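Local atomic coordinates of toll-like receptor 13 (Mus musculus, PDB entry 4Z0C), a protein that recognises bacterial 23S ribosomal RNA as an endosomal innate immune receptor and signals through MYD88 and TRAF6 to NF-kappa-B. Residues L501-N506 and P519-L524; E294-L299 and L308-N313; N661-T666 and L670-W675. One frame throughout, in Å; residues are numbered along the deposited sequence.

Contact 1 of 3, residues L501-N506 and P519-L524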
loop_
_atom_site.group_PDB
_atom_site.type_symbol
_atom_site.label_atom_id
_atom_site.label_comp_id
_atom_site.label_asym_id
_atom_site.label_seq_id
_atom_site.Cartn_x
_atom_site.Cartn_y
_atom_site.Cartn_z
ATOM N N LEU A 501 7.822 -17.783 -6.265
ATOM C CA LEU A 501 7.186 -16.637 -6.899
ATOM C C LEU A 501 6.436 -15.812 -5.857
ATOM O O LEU A 501 5.531 -16.304 -5.196
ATOM C CB LEU A 501 6.256 -17.084 -8.023
ATOM C CG LEU A 501 5.408 -15.995 -8.688
ATOM C CD1 LEU A 501 6.280 -14.961 -9.390
ATOM C CD2 LEU A 501 4.401 -16.612 -9.679
ATOM N N LYS A 502 6.828 -14.551 -5.720
ATOM C CA LYS A 502 6.285 -13.677 -4.688
ATOM C C LYS A 502 5.466 -12.528 -5.282
ATOM O O LYS A 502 6.010 -11.635 -5.917
ATOM C CB LYS A 502 7.426 -13.117 -3.865
ATOM C CG LYS A 502 8.307 -14.204 -3.222
ATOM C CD LYS A 502 9.386 -13.583 -2.389
ATOM C CE LYS A 502 10.192 -14.650 -1.680
ATOM N NZ LYS A 502 11.222 -14.051 -0.783
ATOM N N LEU A 503 4.162 -12.551 -5.054
ATOM C CA LEU A 503 3.258 -11.599 -5.688
ATOM C C LEU A 503 2.398 -10.887 -4.658
ATOM O O LEU A 503 1.343 -10.362 -4.981
ATOM C CB LEU A 503 2.366 -12.321 -6.683
ATOM C CG LEU A 503 2.977 -12.733 -8.021
ATOM C CD1 LEU A 503 1.988 -13.639 -8.760
ATOM C CD2 LEU A 503 3.318 -11.535 -8.868
ATOM N N GLY A 504 2.825 -10.913 -3.408
ATOM C CA GLY A 504 2.040 -10.316 -2.345
ATOM C C GLY A 504 1.982 -8.812 -2.483
ATOM O O GLY A 504 2.817 -8.229 -3.148
ATOM N N PHE A 505 0.983 -8.191 -1.863
ATOM C CA PHE A 505 0.844 -6.734 -1.856
ATOM C C PHE A 505 0.827 -6.104 -3.239
ATOM O O PHE A 505 1.461 -5.085 -3.485
ATOM C CB PHE A 505 1.888 -6.098 -0.951
ATOM C CG PHE A 505 1.914 -6.692 0.421
ATOM C CD1 PHE A 505 1.089 -6.197 1.413
ATOM C CD2 PHE A 505 2.733 -7.772 0.707
ATOM C CE1 PHE A 505 1.095 -6.756 2.690
ATOM C CE2 PHE A 505 2.748 -8.342 1.977
ATOM C CZ PHE A 505 1.920 -7.834 2.969
ATOM N N ASN A 506 0.090 -6.744 -4.140
ATOM C CA ASN A 506 -0.304 -6.134 -5.396
ATOM C C ASN A 506 -1.807 -5.800 -5.411
ATOM O O ASN A 506 -2.380 -5.452 -4.373
ATOM C CB ASN A 506 0.081 -7.051 -6.554
ATOM C CG ASN A 506 1.529 -6.906 -6.936
ATOM O OD1 ASN A 506 1.880 -6.034 -7.726
ATOM N ND2 ASN A 506 2.389 -7.738 -6.357
ATOM N N PRO A 519 -5.175 -20.051 -16.955
ATOM C CA PRO A 519 -4.712 -20.067 -15.566
ATOM C C PRO A 519 -3.298 -19.535 -15.590
ATOM O O PRO A 519 -2.494 -19.991 -16.405
ATOM C CB PRO A 519 -4.695 -21.549 -15.215
ATOM C CG PRO A 519 -5.575 -22.200 -16.204
ATOM C CD PRO A 519 -5.454 -21.400 -17.461
ATOM N N PRO A 520 -3.009 -18.555 -14.731
ATOM C CA PRO A 520 -1.750 -17.801 -14.779
ATOM C C PRO A 520 -0.498 -18.586 -14.379
ATOM O O PRO A 520 0.588 -18.286 -14.867
ATOM C CB PRO A 520 -2.000 -16.661 -13.796
ATOM C CG PRO A 520 -3.063 -17.172 -12.873
ATOM C CD PRO A 520 -3.925 -18.073 -13.681
ATOM N N PHE A 521 -0.653 -19.609 -13.549
ATOM C CA PHE A 521 0.490 -20.364 -13.036
ATOM C C PHE A 521 0.644 -21.704 -13.746
ATOM O O PHE A 521 1.360 -22.593 -13.289
ATOM C CB PHE A 521 0.328 -20.558 -11.531
ATOM C CG PHE A 521 -0.009 -19.289 -10.809
ATOM C CD1 PHE A 521 0.835 -18.184 -10.898
ATOM C CD2 PHE A 521 -1.183 -19.176 -10.083
ATOM C CE1 PHE A 521 0.528 -17.000 -10.239
ATOM C CE2 PHE A 521 -1.503 -17.993 -9.427
ATOM C CZ PHE A 521 -0.643 -16.911 -9.492
ATOM N N ILE A 522 -0.041 -21.844 -14.872
ATOM C CA ILE A 522 -0.114 -23.128 -15.559
ATOM C C ILE A 522 1.245 -23.669 -16.052
ATOM O O ILE A 522 1.447 -24.878 -16.110
ATOM C CB ILE A 522 -1.156 -23.073 -16.719
ATOM C CG1 ILE A 522 -1.521 -24.478 -17.188
ATOM C CG2 ILE A 522 -0.648 -22.232 -17.874
ATOM C CD1 ILE A 522 -2.061 -25.328 -16.093
ATOM N N LYS A 523 2.190 -22.788 -16.352
ATOM C CA LYS A 523 3.492 -23.246 -16.845
ATOM C C LYS A 523 4.565 -23.401 -15.755
ATOM O O LYS A 523 5.655 -23.910 -16.014
ATOM C CB LYS A 523 4.005 -22.344 -17.975
ATOM C CG LYS A 523 3.881 -22.933 -19.392
ATOM C CD LYS A 523 2.524 -23.597 -19.659
ATOM C CE LYS A 523 2.576 -25.126 -19.548
ATOM N NZ LYS A 523 3.390 -25.764 -20.620
ATOM N N LEU A 524 4.252 -22.975 -14.536
ATOM C CA LEU A 524 5.224 -23.024 -13.459
ATOM C C LEU A 524 5.275 -24.412 -12.812
ATOM O O LEU A 524 4.846 -24.597 -11.672
ATOM C CB LEU A 524 4.899 -21.956 -12.426
ATOM C CG LEU A 524 4.862 -20.539 -12.990
ATOM C CD1 LEU A 524 4.457 -19.554 -11.900
ATOM C CD2 LEU A 524 6.191 -20.146 -13.629
#

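Contact 2 of 3, residues E294-L299 and L308-N313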
loop_
_atom_site.group_PDB
_atom_site.type_symbol
_atom_site.label_atom_id
_atom_site.label_comp_id
_atom_site.label_asym_id
_atom_site.label_seq_id
_atom_site.Cartn_x
_atom_site.Cartn_y
_atom_site.Cartn_z
ATOM N N GLU A 294 44.074 12.656 -4.662
ATOM C CA GLU A 294 45.520 12.692 -4.801
ATOM C C GLU A 294 46.184 11.883 -3.683
ATOM O O GLU A 294 47.182 11.198 -3.909
ATOM C CB GLU A 294 46.012 14.140 -4.832
ATOM C CG GLU A 294 47.067 14.453 -3.816
ATOM C CD GLU A 294 48.379 14.766 -4.479
ATOM O OE1 GLU A 294 48.508 14.479 -5.691
ATOM O OE2 GLU A 294 49.284 15.275 -3.789
ATOM N N GLY A 295 45.593 11.918 -2.493
ATOM C CA GLY A 295 46.066 11.097 -1.395
ATOM C C GLY A 295 45.935 9.607 -1.677
ATOM O O GLY A 295 46.722 8.815 -1.185
ATOM N N ILE A 296 44.928 9.219 -2.450
ATOM C CA ILE A 296 44.780 7.832 -2.887
ATOM C C ILE A 296 46.003 7.413 -3.693
ATOM O O ILE A 296 46.462 6.282 -3.585
ATOM C CB ILE A 296 43.489 7.629 -3.735
ATOM C CG1 ILE A 296 42.237 7.813 -2.880
ATOM C CG2 ILE A 296 43.438 6.243 -4.383
ATOM C CD1 ILE A 296 40.963 7.847 -3.706
ATOM N N LYS A 297 46.518 8.329 -4.508
ATOM C CA LYS A 297 47.708 8.080 -5.323
ATOM C C LYS A 297 48.932 7.834 -4.441
ATOM O O LYS A 297 49.770 6.977 -4.736
ATOM C CB LYS A 297 47.978 9.258 -6.274
ATOM C CG LYS A 297 47.172 9.243 -7.572
ATOM C CD LYS A 297 47.227 10.599 -8.262
ATOM C CE LYS A 297 46.516 10.584 -9.619
ATOM N NZ LYS A 297 46.487 11.922 -10.285
ATOM N N GLN A 298 49.032 8.583 -3.350
ATOM C CA GLN A 298 50.144 8.396 -2.436
ATOM C C GLN A 298 50.036 7.051 -1.728
ATOM O O GLN A 298 50.998 6.279 -1.702
ATOM C CB GLN A 298 50.191 9.527 -1.411
ATOM C CG GLN A 298 50.138 10.913 -2.025
ATOM C CD GLN A 298 50.358 12.003 -0.999
ATOM O OE1 GLN A 298 49.517 12.887 -0.821
ATOM N NE2 GLN A 298 51.504 11.952 -0.316
ATOM N N LEU A 299 48.844 6.764 -1.206
ATOM C CA LEU A 299 48.551 5.512 -0.528
ATOM C C LEU A 299 48.922 4.326 -1.406
ATOM O O LEU A 299 49.561 3.389 -0.943
ATOM C CB LEU A 299 47.066 5.462 -0.169
ATOM C CG LEU A 299 46.525 4.244 0.576
ATOM C CD1 LEU A 299 47.314 3.972 1.852
ATOM C CD2 LEU A 299 45.050 4.453 0.903
ATOM N N LEU A 308 40.422 -2.167 -0.061
ATOM C CA LEU A 308 40.467 -0.775 0.359
ATOM C C LEU A 308 39.032 -0.224 0.490
ATOM O O LEU A 308 38.226 -0.331 -0.430
ATOM C CB LEU A 308 41.282 0.047 -0.647
ATOM C CG LEU A 308 41.284 1.574 -0.493
ATOM C CD1 LEU A 308 41.764 2.011 0.894
ATOM C CD2 LEU A 308 42.103 2.256 -1.587
ATOM N N ASP A 309 38.718 0.356 1.644
ATOM C CA ASP A 309 37.405 0.922 1.872
ATOM C C ASP A 309 37.515 2.436 1.997
ATOM O O ASP A 309 38.061 2.935 2.971
ATOM C CB ASP A 309 36.775 0.348 3.139
ATOM C CG ASP A 309 35.276 0.673 3.264
ATOM O OD1 ASP A 309 34.837 1.778 2.851
ATOM O OD2 ASP A 309 34.530 -0.192 3.781
ATOM N N LEU A 310 36.974 3.164 1.017
ATOM C CA LEU A 310 37.066 4.621 1.013
ATOM C C LEU A 310 35.725 5.306 1.221
ATOM O O LEU A 310 35.549 6.457 0.836
ATOM C CB LEU A 310 37.709 5.117 -0.281
ATOM C CG LEU A 310 39.227 4.924 -0.396
ATOM C CD1 LEU A 310 39.722 5.227 -1.811
ATOM C CD2 LEU A 310 39.933 5.788 0.629
ATOM N N GLY A 311 34.783 4.598 1.832
ATOM C CA GLY A 311 33.453 5.137 2.058
ATOM C C GLY A 311 33.407 6.432 2.847
ATOM O O GLY A 311 34.195 6.631 3.765
ATOM N N GLN A 312 32.462 7.296 2.490
ATOM C CA GLN A 312 32.226 8.570 3.177
ATOM C C GLN A 312 33.370 9.584 3.037
ATOM O O GLN A 312 33.554 10.437 3.904
ATOM C CB GLN A 312 31.892 8.353 4.656
ATOM C CG GLN A 312 30.578 7.622 4.916
ATOM C CD GLN A 312 30.281 7.475 6.391
ATOM O OE1 GLN A 312 30.643 6.483 7.016
ATOM N NE2 GLN A 312 29.674 8.502 6.970
ATOM N N ASN A 313 34.145 9.486 1.961
ATOM C CA ASN A 313 35.113 10.538 1.642
ATOM C C ASN A 313 34.496 11.633 0.785
ATOM O O ASN A 313 34.511 11.570 -0.451
ATOM C CB ASN A 313 36.381 9.958 1.028
ATOM C CG ASN A 313 37.270 9.310 2.080
ATOM O OD1 ASN A 313 37.778 9.999 2.967
ATOM N ND2 ASN A 313 37.439 7.985 2.007
#

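Contact 3 of 3, residues N661-T666 and L670-W675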
loop_
_atom_site.group_PDB
_atom_site.type_symbol
_atom_site.label_atom_id
_atom_site.label_comp_id
_atom_site.label_asym_id
_atom_site.label_seq_id
_atom_site.Cartn_x
_atom_site.Cartn_y
_atom_site.Cartn_z
ATOM N N ASN A 661 -9.053 -17.370 21.761
ATOM C CA ASN A 661 -10.455 -17.608 21.397
ATOM C C ASN A 661 -11.440 -17.287 22.520
ATOM O O ASN A 661 -11.097 -16.577 23.464
ATOM C CB ASN A 661 -10.646 -19.020 20.852
ATOM C CG ASN A 661 -10.209 -19.144 19.412
ATOM O OD1 ASN A 661 -11.033 -19.193 18.516
ATOM N ND2 ASN A 661 -8.905 -19.126 19.178
ATOM N N LYS A 662 -12.657 -17.811 22.418
ATOM C CA LYS A 662 -13.695 -17.527 23.406
ATOM C C LYS A 662 -14.325 -18.806 23.950
ATOM O O LYS A 662 -15.546 -18.922 24.043
ATOM C CB LYS A 662 -14.783 -16.647 22.794
ATOM C CG LYS A 662 -14.277 -15.420 22.035
ATOM C CD LYS A 662 -14.998 -14.165 22.496
ATOM C CE LYS A 662 -14.034 -13.079 22.935
ATOM N NZ LYS A 662 -14.226 -11.859 22.111
ATOM N N LEU A 663 -13.485 -19.760 24.313
ATOM C CA LEU A 663 -13.950 -21.073 24.739
ATOM C C LEU A 663 -14.807 -20.995 26.008
ATOM O O LEU A 663 -14.378 -20.470 27.036
ATOM C CB LEU A 663 -12.748 -21.987 24.955
ATOM C CG LEU A 663 -12.368 -22.892 23.780
ATOM C CD1 LEU A 663 -12.854 -22.340 22.463
ATOM C CD2 LEU A 663 -10.866 -23.144 23.745
ATOM N N GLN A 664 -16.023 -21.521 25.941
ATOM C CA GLN A 664 -16.935 -21.366 27.058
ATOM C C GLN A 664 -16.734 -22.446 28.114
ATOM O O GLN A 664 -16.531 -23.619 27.786
ATOM C CB GLN A 664 -18.372 -21.357 26.568
ATOM C CG GLN A 664 -18.544 -20.705 25.221
ATOM C CD GLN A 664 -19.859 -19.976 25.118
ATOM O OE1 GLN A 664 -20.041 -18.922 25.732
ATOM N NE2 GLN A 664 -20.801 -20.545 24.370
ATOM N N CYS A 665 -16.765 -22.039 29.380
ATOM C CA CYS A 665 -16.716 -22.992 30.476
ATOM C C CYS A 665 -18.095 -23.610 30.706
ATOM O O CYS A 665 -18.776 -23.306 31.684
ATOM C CB CYS A 665 -16.206 -22.322 31.750
ATOM S SG CYS A 665 -14.484 -21.787 31.639
ATOM N N THR A 666 -18.493 -24.477 29.782
ATOM C CA THR A 666 -19.731 -25.220 29.883
ATOM C C THR A 666 -19.400 -26.645 29.489
ATOM O O THR A 666 -18.268 -26.937 29.081
ATOM C CB THR A 666 -20.822 -24.707 28.908
ATOM O OG1 THR A 666 -20.496 -25.112 27.571
ATOM C CG2 THR A 666 -20.953 -23.188 28.957
ATOM N N LEU A 670 -16.485 -29.982 27.622
ATOM C CA LEU A 670 -16.017 -30.959 28.603
ATOM C C LEU A 670 -15.055 -31.964 27.983
ATOM O O LEU A 670 -14.002 -32.204 28.535
ATOM C CB LEU A 670 -17.177 -31.676 29.307
ATOM C CG LEU A 670 -16.715 -32.725 30.328
ATOM C CD1 LEU A 670 -15.882 -32.049 31.401
ATOM C CD2 LEU A 670 -17.886 -33.469 30.952
ATOM N N TRP A 671 -15.391 -32.530 26.824
ATOM C CA TRP A 671 -14.438 -33.440 26.188
ATOM C C TRP A 671 -13.085 -32.759 25.896
ATOM O O TRP A 671 -12.018 -33.326 26.175
ATOM C CB TRP A 671 -14.989 -34.056 24.892
ATOM C CG TRP A 671 -13.899 -34.876 24.229
ATOM C CD1 TRP A 671 -13.550 -36.171 24.519
ATOM C CD2 TRP A 671 -12.976 -34.432 23.217
ATOM N NE1 TRP A 671 -12.485 -36.565 23.737
ATOM C CE2 TRP A 671 -12.114 -35.516 22.931
ATOM C CE3 TRP A 671 -12.806 -33.233 22.517
ATOM C CZ2 TRP A 671 -11.097 -35.431 21.971
ATOM C CZ3 TRP A 671 -11.791 -33.153 21.562
ATOM C CH2 TRP A 671 -10.957 -34.245 21.296
ATOM N N PHE A 672 -13.135 -31.541 25.353
ATOM C CA PHE A 672 -11.920 -30.825 24.976
ATOM C C PHE A 672 -11.015 -30.545 26.181
ATOM O O PHE A 672 -9.828 -30.826 26.136
ATOM C CB PHE A 672 -12.237 -29.515 24.225
ATOM C CG PHE A 672 -11.003 -28.697 23.887
ATOM C CD1 PHE A 672 -10.158 -29.090 22.854
ATOM C CD2 PHE A 672 -10.671 -27.565 24.630
ATOM C CE1 PHE A 672 -9.031 -28.347 22.540
ATOM C CE2 PHE A 672 -9.542 -26.826 24.334
ATOM C CZ PHE A 672 -8.720 -27.219 23.287
ATOM N N LYS A 673 -11.596 -30.021 27.258
ATOM C CA LYS A 673 -10.865 -29.683 28.472
ATOM C C LYS A 673 -10.082 -30.868 29.045
ATOM O O LYS A 673 -8.915 -30.726 29.420
ATOM C CB LYS A 673 -11.828 -29.122 29.518
ATOM C CG LYS A 673 -11.323 -29.183 30.948
ATOM C CD LYS A 673 -12.492 -29.030 31.916
ATOM C CE LYS A 673 -12.088 -29.276 33.366
ATOM N NZ LYS A 673 -11.915 -30.730 33.670
ATOM N N ASN A 674 -10.725 -32.030 29.115
ATOM C CA ASN A 674 -10.053 -33.234 29.612
ATOM C C ASN A 674 -8.996 -33.786 28.660
ATOM O O ASN A 674 -7.905 -34.169 29.091
ATOM C CB ASN A 674 -11.080 -34.314 29.961
ATOM C CG ASN A 674 -11.839 -33.991 31.224
ATOM O OD1 ASN A 674 -11.272 -33.461 32.177
ATOM N ND2 ASN A 674 -13.142 -34.235 31.212
ATOM N N TRP A 675 -9.322 -33.809 27.367
ATOM C CA TRP A 675 -8.425 -34.348 26.351
ATOM C C TRP A 675 -7.205 -33.438 26.169
ATOM O O TRP A 675 -6.078 -33.921 26.020
ATOM C CB TRP A 675 -9.151 -34.534 25.014
ATOM C CG TRP A 675 -8.216 -34.854 23.877
ATOM C CD1 TRP A 675 -7.753 -36.089 23.524
ATOM C CD2 TRP A 675 -7.610 -33.923 22.964
ATOM N NE1 TRP A 675 -6.903 -35.985 22.444
ATOM C CE2 TRP A 675 -6.805 -34.669 22.077
ATOM C CE3 TRP A 675 -7.677 -32.537 22.806
ATOM C CZ2 TRP A 675 -6.065 -34.074 21.054
ATOM C CZ3 TRP A 675 -6.939 -31.942 21.780
ATOM C CH2 TRP A 675 -6.149 -32.712 20.918
#

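Contact 1 of 3, residues L501-N506 and P519-L524
Leu501 and Leu524 have the nearest CA atoms of the two segments, 9.4 Å apart, so that side chains alone bridge the interior of the leucine-rich-repeat solenoid. Residues 501-506 carry the end of strand 500-502 into a loop, while 519-524 return on the other side of the solenoid through two overlapping type I turns, Pro519 to Ile522 and Phe521 to Leu524. The strand side presents Lys502 to a guanine base of the bound RNA and Phe505 to a sugar, whereas Leu501 and Leu503 point inward. Leu501, with CG anti to the backbone N (chi1 174°), brings its CD2 methyl to 3.7 Å from CD1 of Leu524, the two side chains crossing at about a right angle. The same methyl also meets the Phe521 ring, obliquely. Further along, Asn506 ND2 donates back to Leu503 O, from above the carbonyl plane, and to Leu479 O of the preceding coil, while its OD1 accepts from Leu484 N: a buried amide held by backbone groups. On the ring of Phe521, Pro520 CG lies over one face and Phe546 makes an edge-to-face contact, while Leu503 CD1 sits at the ring edge, 4.0 Å from CE1.

Contact 2 of 3, residues E294-L299 and L308-N313
Ile296 and Leu310 meet through extended branches: in both, the leading gamma carbon (CG1 of Ile296, CG of Leu310) lies anti to the carbonyl carbon, and a second torsion near 170° carries one methyl onward into the interior. The two ends cross at a slant, and CD1 of Ile296 comes to 3.5 Å from CD1 of Leu310, tighter than usual for two methyls. CG1 of Ile296 touches that same leucine methyl at 3.8 Å. Three residues further along the helix, Leu299 uses the other setting, CG anti to the backbone N (chi1 -179°), as does Leu308 on the strand. These two reach toward each other tip to tip, Leu299 CD2 standing 4.1 Å from Leu308 CD1. Residues 294-299 of helix 293-302, in LRR 11, are thereby laid against strand 307-309 and the turn that follows it in LRR 12, within a beta-alpha-beta unit begun by strand 283-285.

Polar groups on the strand side shape the backbone that carries the leucines. Asp309 OD1 accepts from Gly311 N at 3.0 Å, forming an Asx turn, and also from Gln287 of the preceding coil. The type II turn from Leu310 to Asn313 is braced by Asn313 ND2, which donates to Leu310 O at 2.7 Å from above the carbonyl plane and to Phe286 O. On the helix, Lys297 NZ forms a salt bridge with Asp321 OD2. Between the two segments no hydrogen bond forms: buried aliphatic packing joins helix and strand, so their fit probably rests on how the methyl groups interlock.

Contact 3 of 3, residues N661-T666 and L670-W675
Apolar packing joins the two segments at Leu663 and Phe672. The CD2 methyl of Leu663 lies 4.0 Å from CE2 of Phe672, and the side chains cross at about a right angle; the methyl approaches the ring obliquely. With its CG anti to the backbone N (chi1 177°), Phe672 extends from the helix toward the loop, where Ile642 of the preceding coil also packs on it. At the other end the approach is between backbones: Thr666 and Leu670 have CA atoms 7.0 Å apart, and Thr666 O lies 3.8 Å from Leu670 N, a proximity without a hydrogen bond.

Hydrogen bonds tie each segment to its surroundings. Thr666 OG1 accepts from Asp668 N, and Gln664 O accepts from Asn669 ND2, two bonds that shape the short link leading into helix 670-678. Asn661 is tied to the preceding coil, its ND2 donating to Leu634 O and its OD1 accepting from Leu639 N. On the helix, Asn674 ND2 donates to Asp706 OD2, and Lys673 NZ makes a weak bond to Asn674 OD1.

A covalent tie completes the set. Cys665, at the centre of an inverse gamma turn, forms a disulfide with Cys692 and so fixes the loop to a later part of the chain. A disulfide-bonded cysteine followed closely by a short helix, here with Phe672 packed on Leu663, fits the C-terminal leucine-rich-repeat cap, LRRCT.

How the contacts relate
The three contacts illustrate how a leucine-rich-repeat ectodomain is built: apolar side chains fill the solenoid between strand and outer wall, and a disulfide-bonded cap ends it. They do not touch; the centres of contacts 2 and 3 are about 70 Å apart, on opposite sides of the chain's centre. Contacts 1 and 2 are fully buried and each involve one of the parallel strands, but the opposing wall differs: overlapping turns with an aromatic ring in contact 1, a helix meeting the strand through Ile296 and Leu299 in contact 2. Contact 3, partly buried, follows the last strand. Bound RNA reaches the strand side of contact 1, whereas it stays about 18 Å from the nearest atom of contact 2.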